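Local atomic coordinates of putative diflavin flavoprotein A 5 (Nostoc sp. PCC 7120, PDB entry 4FEK), a protein that probably mediates electron transfer from NADH to oxygen, reducing it to water, and is represented here by its N-terminal metallo-beta-lactamase-like domain. Residues P13-T18 / V165-L170; R7-L12 / L21-W26. All coordinates share one frame; numbering follows the deposited sequence.

Both contacts use the first hairpin of the domain, strands 8-15 and 18-25, with strand 8-15 at the edge of the seven-stranded sheet. Interaction 2 joins the two hairpin strands to each other towards their open end, through backbone hydrogen bonds and a group of polar side chains. Interaction 1 lies at the turn end, where residues 13-18 meet the loop before strand 169-173 of the five-stranded sheet and the first residue of that strand. Their centres are about 19 Å apart, and each lies about 14 Å from the centre of the chain. No metal ion or cofactor takes part in either. Interaction 2 builds the hairpin, while interaction 1 connects it to the second sheet.

Interaction 1 (P13-T18 / V165-L170); sequences PIATNT and VQTQIL
T167 reaches across to A15 and the turn that follows it, and its branches divide the work between apolar and polar contact. T167 CB lies 4.0 Å from A15 CB. Beyond it, T167 CG2 rests against that same methyl and also approaches T16 O at 3.6 Å, with the T18 hydroxyl nearby. The other branch, OG1, sits between the backbone N and the carbonyl carbon of T167 (chi1 65°), and this turns it to a water that stands 2.9 Å from T167 OG1. The water donates to T18 OG1, so a single molecule links the two threonines; no direct hydrogen bond joins the segments. T167 OG1 also accepts a weak bond from the amide of I169.

On the opposing side, residues 15-18 form a type II beta turn at the tip of the first hairpin of this metallo-beta-lactamase-like domain. The turn is closed by a classic beta bulge, I14 and A15 both facing T18, the stronger bond running from I14 N to T18 O at 2.8 Å. Within the turn T18 OG1 donates to T16 O at 3.0 Å, approaching from above the carbonyl plane, 50° out of it.

Next to the threonines, I169 contributes its far end. Its CD1 methyl packs 3.6 Å from A15 CB and 3.9 Å from I14 CD1, while T18 CG2 flanks it more loosely. L226 of the adjacent strand 226-229 touches both I14 and I169, extending the patch across the five-stranded sheet.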
ATOM      1  N   PRO A  13      15.162   1.620   6.920  1.00 23.46           N
ATOM      2  CA  PRO A  13      15.602   1.165   5.597  1.00 17.40           C
ATOM      3  C   PRO A  13      15.185  -0.291   5.395  1.00 20.55           C
ATOM      4  O   PRO A  13      15.326  -1.093   6.314  1.00 23.16           O
ATOM      5  CB  PRO A  13      17.138   1.224   5.686  1.00 27.34           C
ATOM      6  CG  PRO A  13      17.433   2.175   6.797  1.00 31.50           C
ATOM      7  CD  PRO A  13      16.287   2.050   7.773  1.00 26.39           C
ATOM      8  N   ILE A  14      14.664  -0.632   4.224  1.00 21.36           N
ATOM      9  CA  ILE A  14      14.251  -2.012   3.994  1.00 24.44           C
ATOM     10  C   ILE A  14      14.951  -2.622   2.798  1.00 25.35           C
ATOM     11  O   ILE A  14      14.986  -3.842   2.644  1.00 28.27           O
ATOM     12  CB  ILE A  14      12.718  -2.142   3.838  1.00 21.06           C
ATOM     13  CG1 ILE A  14      12.244  -1.387   2.588  1.00 18.97           C
ATOM     14  CG2 ILE A  14      12.042  -1.647   5.091  1.00 17.96           C
ATOM     15  CD1 ILE A  14      10.711  -1.516   2.297  1.00 19.95           C
ATOM     16  N   ALA A  15      15.512  -1.771   1.953  1.00 21.34           N
ATOM     17  CA  ALA A  15      16.183  -2.238   0.762  1.00 22.99           C
ATOM     18  C   ALA A  15      17.019  -1.109   0.198  1.00 22.52           C
ATOM     19  O   ALA A  15      16.983  -0.003   0.716  1.00 24.31           O
ATOM     20  CB  ALA A  15      15.162  -2.697  -0.271  1.00 19.31           C
ATOM     21  N   THR A  16      17.754  -1.389  -0.874  1.00 24.32           N
ATOM     22  CA  THR A  16      18.554  -0.368  -1.539  1.00 27.55           C
ATOM     23  C   THR A  16      17.688   0.822  -1.914  1.00 28.74           C
ATOM     24  O   THR A  16      16.717   0.673  -2.641  1.00 26.75           O
ATOM     25  CB  THR A  16      19.256  -0.917  -2.790  1.00 31.87           C
ATOM     26  OG1 THR A  16      20.069  -2.040  -2.421  1.00 30.13           O
ATOM     27  CG2 THR A  16      20.129   0.159  -3.430  1.00 34.45           C
ATOM     28  N   ASN A  17      18.025   1.991  -1.364  1.00 21.88           N
ATOM     29  CA  ASN A  17      17.300   3.230  -1.628  1.00 19.91           C
ATOM     30  C   ASN A  17      15.838   3.189  -1.196  1.00 17.68           C
ATOM     31  O   ASN A  17      15.039   4.015  -1.632  1.00 18.38           O
ATOM     32  CB  ASN A  17      17.360   3.593  -3.105  1.00 21.35           C
ATOM     33  CG  ASN A  17      18.775   3.914  -3.573  1.00 29.19           C
ATOM     34  OD1 ASN A  17      19.536   4.612  -2.883  1.00 24.62           O
ATOM     35  ND2 ASN A  17      19.125   3.418  -4.745  1.00 27.55           N
ATOM     36  N   THR A  18      15.507   2.264  -0.310  1.00 15.52           N
ATOM     37  CA  THR A  18      14.109   2.103   0.098  1.00 18.12           C
ATOM     38  C   THR A  18      13.930   2.120   1.605  1.00 15.72           C
ATOM     39  O   THR A  18      14.618   1.385   2.342  1.00 17.28           O
ATOM     40  CB  THR A  18      13.530   0.787  -0.464  1.00 17.51           C
ATOM     41  OG1 THR A  18      13.865   0.671  -1.849  1.00 15.83           O
ATOM     42  CG2 THR A  18      11.979   0.722  -0.296  1.00 11.56           C
ATOM     43  N   VAL A 165      11.866  -3.510  -9.812  1.00 22.64           N
ATOM     44  CA  VAL A 165      12.712  -4.583 -10.347  1.00 31.24           C
ATOM     45  C   VAL A 165      14.075  -4.636  -9.637  1.00 32.86           C
ATOM     46  O   VAL A 165      14.637  -5.712  -9.462  1.00 27.43           O
ATOM     47  CB  VAL A 165      12.881  -4.484 -11.875  1.00 33.08           C
ATOM     48  CG1 VAL A 165      11.521  -4.549 -12.561  1.00 29.73           C
ATOM     49  CG2 VAL A 165      13.590  -3.209 -12.251  1.00 37.25           C
ATOM     50  N   GLN A 166      14.574  -3.490  -9.174  1.00 29.17           N
ATOM     51  CA  GLN A 166      15.886  -3.447  -8.524  1.00 31.89           C
ATOM     52  C   GLN A 166      15.919  -4.211  -7.193  1.00 29.78           C
ATOM     53  O   GLN A 166      16.853  -4.944  -6.902  1.00 33.96           O
ATOM     54  CB  GLN A 166      16.331  -1.998  -8.293  1.00 33.48           C
ATOM     55  CG  GLN A 166      17.649  -1.888  -7.554  1.00 36.79           C
ATOM     56  CD  GLN A 166      18.796  -2.473  -8.352  1.00 44.51           C
ATOM     57  OE1 GLN A 166      18.891  -2.262  -9.563  1.00 45.02           O
ATOM     58  NE2 GLN A 166      19.666  -3.224  -7.681  1.00 46.06           N
ATOM     59  N   THR A 167      14.888  -4.028  -6.384  1.00 25.61           N
ATOM     60  CA  THR A 167      14.871  -4.591  -5.047  1.00 25.32           C
ATOM     61  C   THR A 167      13.972  -5.839  -4.961  1.00 22.90           C
ATOM     62  O   THR A 167      13.967  -6.540  -3.944  1.00 21.69           O
ATOM     63  CB  THR A 167      14.349  -3.545  -4.052  1.00 23.93           C
ATOM     64  OG1 THR A 167      12.976  -3.250  -4.357  1.00 19.71           O
ATOM     65  CG2 THR A 167      15.166  -2.243  -4.141  1.00 20.67           C
ATOM     66  N   GLN A 168      13.214  -6.101  -6.021  1.00 21.18           N
ATOM     67  CA  GLN A 168      12.241  -7.212  -6.044  1.00 21.61           C
ATOM     68  C   GLN A 168      11.202  -7.114  -4.926  1.00 19.42           C
ATOM     69  O   GLN A 168      10.730  -8.122  -4.382  1.00 20.62           O
ATOM     70  CB  GLN A 168      12.932  -8.581  -6.062  1.00 23.97           C
ATOM     71  CG  GLN A 168      13.960  -8.662  -7.175  1.00 26.45           C
ATOM     72  CD  GLN A 168      14.506 -10.050  -7.408  1.00 34.93           C
ATOM     73  OE1 GLN A 168      14.813 -10.780  -6.470  1.00 38.36           O
ATOM     74  NE2 GLN A 168      14.647 -10.415  -8.672  1.00 34.41           N
ATOM     75  N   ILE A 169      10.842  -5.884  -4.596  1.00 17.52           N
ATOM     76  CA  ILE A 169       9.799  -5.640  -3.617  1.00 15.66           C
ATOM     77  C   ILE A 169       8.496  -5.389  -4.381  1.00 15.24           C
ATOM     78  O   ILE A 169       8.456  -4.644  -5.354  1.00 15.52           O
ATOM     79  CB  ILE A 169      10.114  -4.419  -2.724  1.00 14.09           C
ATOM     80  CG1 ILE A 169      11.314  -4.706  -1.787  1.00 14.40           C
ATOM     81  CG2 ILE A 169       8.916  -4.048  -1.884  1.00 13.46           C
ATOM     82  CD1 ILE A 169      11.712  -3.470  -0.928  1.00 18.60           C
ATOM     83  N   LEU A 170       7.428  -6.033  -3.933  1.00 22.24           N
ATOM     84  CA  LEU A 170       6.108  -5.781  -4.487  1.00 15.58           C
ATOM     85  C   LEU A 170       5.298  -4.994  -3.464  1.00 12.40           C
ATOM     86  O   LEU A 170       5.111  -5.449  -2.323  1.00 11.85           O
ATOM     87  CB  LEU A 170       5.436  -7.118  -4.810  1.00 17.29           C
ATOM     88  CG  LEU A 170       4.044  -6.991  -5.407  1.00 18.37           C
ATOM     89  CD1 LEU A 170       4.162  -6.340  -6.768  1.00 15.67           C
ATOM     90  CD2 LEU A 170       3.388  -8.388  -5.517  1.00 15.81           C
TER
HETATM   91  O   HOH W   1      12.061  -0.604  -3.734  1.00 13.49           O

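Interaction 2 (R7-L12 / L21-W26); sequences RDVQVL and LRARSW
D8 and R24 form a side-on salt bridge. R24 NE meets D8 OD1 at 2.8 Å and R24 NH2 meets D8 OD2 at 2.8 Å, each oxygen using its syn lone pair. The carboxylate and guanidinium planes are only 13° apart, so the two bonds hold the groups nearly coplanar, meeting edge to edge. D8 CG stands between its backbone N and carbonyl carbon (chi1 64°), which brings the carboxylate towards the arginine. One face of the R24 guanidinium carries W26 CZ2 and the opposite face Q10 CD, both offset toward its rim; its remaining nitrogen, NH1, makes a salt bridge to a second carboxylate, that of D183.

Among the uncharged acceptors, Q10 OE1 receives a nearly straight bond from R22 NH1 at 2.8 Å, lying in the amide's carbonyl plane and close to the guanidinium plane. Q10 and R22 run alongside each other to make it, and Q10 NE2 donates to D183 O. R7 NE makes only a weak bond to S25 OG, whose stronger partner is S27 O.

The backbone pairs Q10 with R22 through reciprocal hydrogen bonds, Q10 N to R22 O and R22 N to Q10 O, while R24 N donates to D8 O at 2.8 Å. V9 with A23 and V11 with L21 are non-hydrogen-bonded pairs.

Apolar contacts occupy the face of V9, V11, A23 and L21. V9 CG1 approaches L21 CB at 3.9 Å and V11 CG2 lies 3.9 Å from L21 CG; beyond them helix 61-74 covers V9 and A23. With strand axes 155° apart in direction, this is an antiparallel beta hairpin whose strand 8-15 forms one edge of the seven-stranded sheet of a metallo-beta-lactamase fold.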
ATOM      1  N   ARG A   7       0.237   7.387  19.169  1.00 25.77           N
ATOM      2  CA  ARG A   7       0.541   7.057  17.779  1.00 22.82           C
ATOM      3  C   ARG A   7       1.917   7.608  17.432  1.00 30.81           C
ATOM      4  O   ARG A   7       2.279   8.702  17.856  1.00 24.75           O
ATOM      5  CB  ARG A   7      -0.515   7.659  16.855  1.00 29.38           C
ATOM      6  CG  ARG A   7      -1.907   7.138  17.137  1.00 30.66           C
ATOM      7  CD  ARG A   7      -2.943   7.626  16.134  1.00 32.69           C
ATOM      8  NE  ARG A   7      -4.224   6.992  16.423  1.00 38.49           N
ATOM      9  CZ  ARG A   7      -5.383   7.341  15.882  1.00 43.13           C
ATOM     10  NH1 ARG A   7      -5.441   8.336  15.007  1.00 42.71           N
ATOM     11  NH2 ARG A   7      -6.487   6.689  16.223  1.00 47.29           N
ATOM     12  N   ASP A   8       2.697   6.849  16.677  1.00 21.74           N
ATOM     13  CA  ASP A   8       4.024   7.327  16.254  1.00 22.67           C
ATOM     14  C   ASP A   8       4.323   6.833  14.838  1.00 26.22           C
ATOM     15  O   ASP A   8       3.532   6.090  14.251  1.00 23.32           O
ATOM     16  CB  ASP A   8       5.120   6.876  17.234  1.00 27.35           C
ATOM     17  CG  ASP A   8       5.285   5.352  17.298  1.00 32.65           C
ATOM     18  OD1 ASP A   8       4.989   4.647  16.309  1.00 31.92           O
ATOM     19  OD2 ASP A   8       5.736   4.847  18.346  1.00 33.58           O
ATOM     20  N   VAL A   9       5.472   7.213  14.298  1.00 21.44           N
ATOM     21  CA  VAL A   9       5.873   6.695  13.001  1.00 18.80           C
ATOM     22  C   VAL A   9       7.220   6.011  13.134  1.00 19.18           C
ATOM     23  O   VAL A   9       8.164   6.562  13.689  1.00 21.06           O
ATOM     24  CB  VAL A   9       5.925   7.815  11.921  1.00 18.17           C
ATOM     25  CG1 VAL A   9       6.395   7.245  10.586  1.00 11.70           C
ATOM     26  CG2 VAL A   9       4.564   8.454  11.782  1.00 19.84           C
ATOM     27  N   GLN A  10       7.300   4.791  12.632  1.00 14.88           N
ATOM     28  CA  GLN A  10       8.514   4.008  12.701  1.00 22.09           C
ATOM     29  C   GLN A  10       9.160   4.033  11.309  1.00 25.39           C
ATOM     30  O   GLN A  10       8.537   3.628  10.318  1.00 21.41           O
ATOM     31  CB  GLN A  10       8.104   2.599  13.160  1.00 22.32           C
ATOM     32  CG  GLN A  10       9.179   1.593  13.410  1.00 27.37           C
ATOM     33  CD  GLN A  10       8.571   0.277  13.879  1.00 28.24           C
ATOM     34  OE1 GLN A  10       7.532  -0.154  13.367  1.00 22.65           O
ATOM     35  NE2 GLN A  10       9.195  -0.353  14.856  1.00 26.95           N
ATOM     36  N   VAL A  11      10.394   4.537  11.220  1.00 18.51           N
ATOM     37  CA  VAL A  11      11.082   4.632   9.930  1.00 18.58           C
ATOM     38  C   VAL A  11      12.296   3.696   9.889  1.00 28.34           C
ATOM     39  O   VAL A  11      13.082   3.674  10.826  1.00 27.04           O
ATOM     40  CB  VAL A  11      11.538   6.072   9.664  1.00 23.29           C
ATOM     41  CG1 VAL A  11      12.110   6.200   8.251  1.00 20.85           C
ATOM     42  CG2 VAL A  11      10.372   7.038   9.864  1.00 22.56           C
ATOM     43  N   LEU A  12      12.448   2.938   8.805  1.00 26.37           N
ATOM     44  CA  LEU A  12      13.499   1.928   8.698  1.00 23.95           C
ATOM     45  C   LEU A  12      13.859   1.728   7.228  1.00 22.92           C
ATOM     46  O   LEU A  12      12.975   1.692   6.368  1.00 22.31           O
ATOM     47  CB  LEU A  12      12.987   0.602   9.271  1.00 25.31           C
ATOM     48  CG  LEU A  12      13.802  -0.424  10.077  1.00 38.55           C
ATOM     49  CD1 LEU A  12      13.662  -1.833   9.482  1.00 37.05           C
ATOM     50  CD2 LEU A  12      15.286  -0.068  10.279  1.00 40.32           C
ATOM     51  N   LEU A  21       7.885   3.940   6.214  1.00 11.56           N
ATOM     52  CA  LEU A  21       7.374   4.700   7.337  1.00 14.72           C
ATOM     53  C   LEU A  21       6.110   3.993   7.801  1.00 16.59           C
ATOM     54  O   LEU A  21       5.138   3.952   7.057  1.00 17.42           O
ATOM     55  CB  LEU A  21       7.019   6.136   6.908  1.00 16.79           C
ATOM     56  CG  LEU A  21       8.187   7.109   6.693  1.00 16.68           C
ATOM     57  CD1 LEU A  21       8.906   6.795   5.387  1.00 18.29           C
ATOM     58  CD2 LEU A  21       7.703   8.566   6.718  1.00 22.46           C
ATOM     59  N   ARG A  22       6.131   3.402   8.995  1.00 12.96           N
ATOM     60  CA  ARG A  22       4.935   2.737   9.533  1.00 14.27           C
ATOM     61  C   ARG A  22       4.281   3.651  10.553  1.00 13.86           C
ATOM     62  O   ARG A  22       4.844   3.900  11.624  1.00 16.85           O
ATOM     63  CB  ARG A  22       5.300   1.420  10.222  1.00 13.00           C
ATOM     64  CG  ARG A  22       6.200   0.494   9.423  1.00 19.67           C
ATOM     65  CD  ARG A  22       6.600  -0.680  10.328  1.00 31.06           C
ATOM     66  NE  ARG A  22       5.560  -1.676  10.388  1.00 34.13           N
ATOM     67  CZ  ARG A  22       5.147  -2.344  11.464  1.00 26.99           C
ATOM     68  NH1 ARG A  22       5.648  -2.157  12.674  1.00 22.49           N
ATOM     69  NH2 ARG A  22       4.182  -3.224  11.308  1.00 24.99           N
ATOM     70  N   ALA A  23       3.129   4.192  10.207  1.00 14.36           N
ATOM     71  CA  ALA A  23       2.363   5.007  11.132  1.00 15.07           C
ATOM     72  C   ALA A  23       1.621   4.022  11.999  1.00 20.46           C
ATOM     73  O   ALA A  23       0.868   3.189  11.484  1.00 15.75           O
ATOM     74  CB  ALA A  23       1.388   5.859  10.376  1.00 11.73           C
ATOM     75  N   ARG A  24       1.826   4.109  13.306  1.00 18.45           N
ATOM     76  CA  ARG A  24       1.338   3.076  14.214  1.00 21.34           C
ATOM     77  C   ARG A  24       0.243   3.584  15.126  1.00 24.32           C
ATOM     78  O   ARG A  24       0.293   4.729  15.605  1.00 18.51           O
ATOM     79  CB  ARG A  24       2.493   2.499  15.050  1.00 18.38           C
ATOM     80  CG  ARG A  24       3.613   1.910  14.216  1.00 19.36           C
ATOM     81  CD  ARG A  24       4.542   1.077  15.059  1.00 22.75           C
ATOM     82  NE  ARG A  24       5.193   1.868  16.099  1.00 26.04           N
ATOM     83  CZ  ARG A  24       5.894   1.352  17.104  1.00 32.63           C
ATOM     84  NH1 ARG A  24       6.054   0.038  17.207  1.00 34.19           N
ATOM     85  NH2 ARG A  24       6.431   2.156  18.014  1.00 35.62           N
ATOM     86  N   SER A  25      -0.753   2.725  15.361  1.00 21.02           N
ATOM     87  CA  SER A  25      -1.772   2.998  16.364  1.00 20.98           C
ATOM     88  C   SER A  25      -2.069   1.756  17.217  1.00 22.82           C
ATOM     89  O   SER A  25      -2.365   0.678  16.696  1.00 20.98           O
ATOM     90  CB  SER A  25      -3.059   3.518  15.730  1.00 19.87           C
ATOM     91  OG  SER A  25      -4.017   3.845  16.743  1.00 22.20           O
ATOM     92  N   TRP A  26      -1.976   1.904  18.531  1.00 24.36           N
ATOM     93  CA  TRP A  26      -2.218   0.757  19.415  1.00 26.32           C
ATOM     94  C   TRP A  26      -3.706   0.446  19.626  1.00 28.44           C
ATOM     95  O   TRP A  26      -4.062  -0.590  20.201  1.00 29.01           O
ATOM     96  CB  TRP A  26      -1.473   0.945  20.742  1.00 37.27           C
ATOM     97  CG  TRP A  26       0.011   1.068  20.505  1.00 38.02           C
ATOM     98  CD1 TRP A  26       0.720   2.218  20.271  1.00 37.67           C
ATOM     99  CD2 TRP A  26       0.954  -0.004  20.431  1.00 36.22           C
ATOM    100  NE1 TRP A  26       2.047   1.924  20.066  1.00 33.98           N
ATOM    101  CE2 TRP A  26       2.218   0.567  20.164  1.00 35.59           C
ATOM    102  CE3 TRP A  26       0.854  -1.392  20.563  1.00 37.31           C
ATOM    103  CZ2 TRP A  26       3.374  -0.203  20.036  1.00 37.95           C
ATOM    104  CZ3 TRP A  26       2.003  -2.156  20.440  1.00 41.15           C
ATOM    105  CH2 TRP A  26       3.248  -1.559  20.184  1.00 40.15           C
TER
HETATM  106  O   HOH W   2       4.277   4.326  20.241  1.00 43.16           O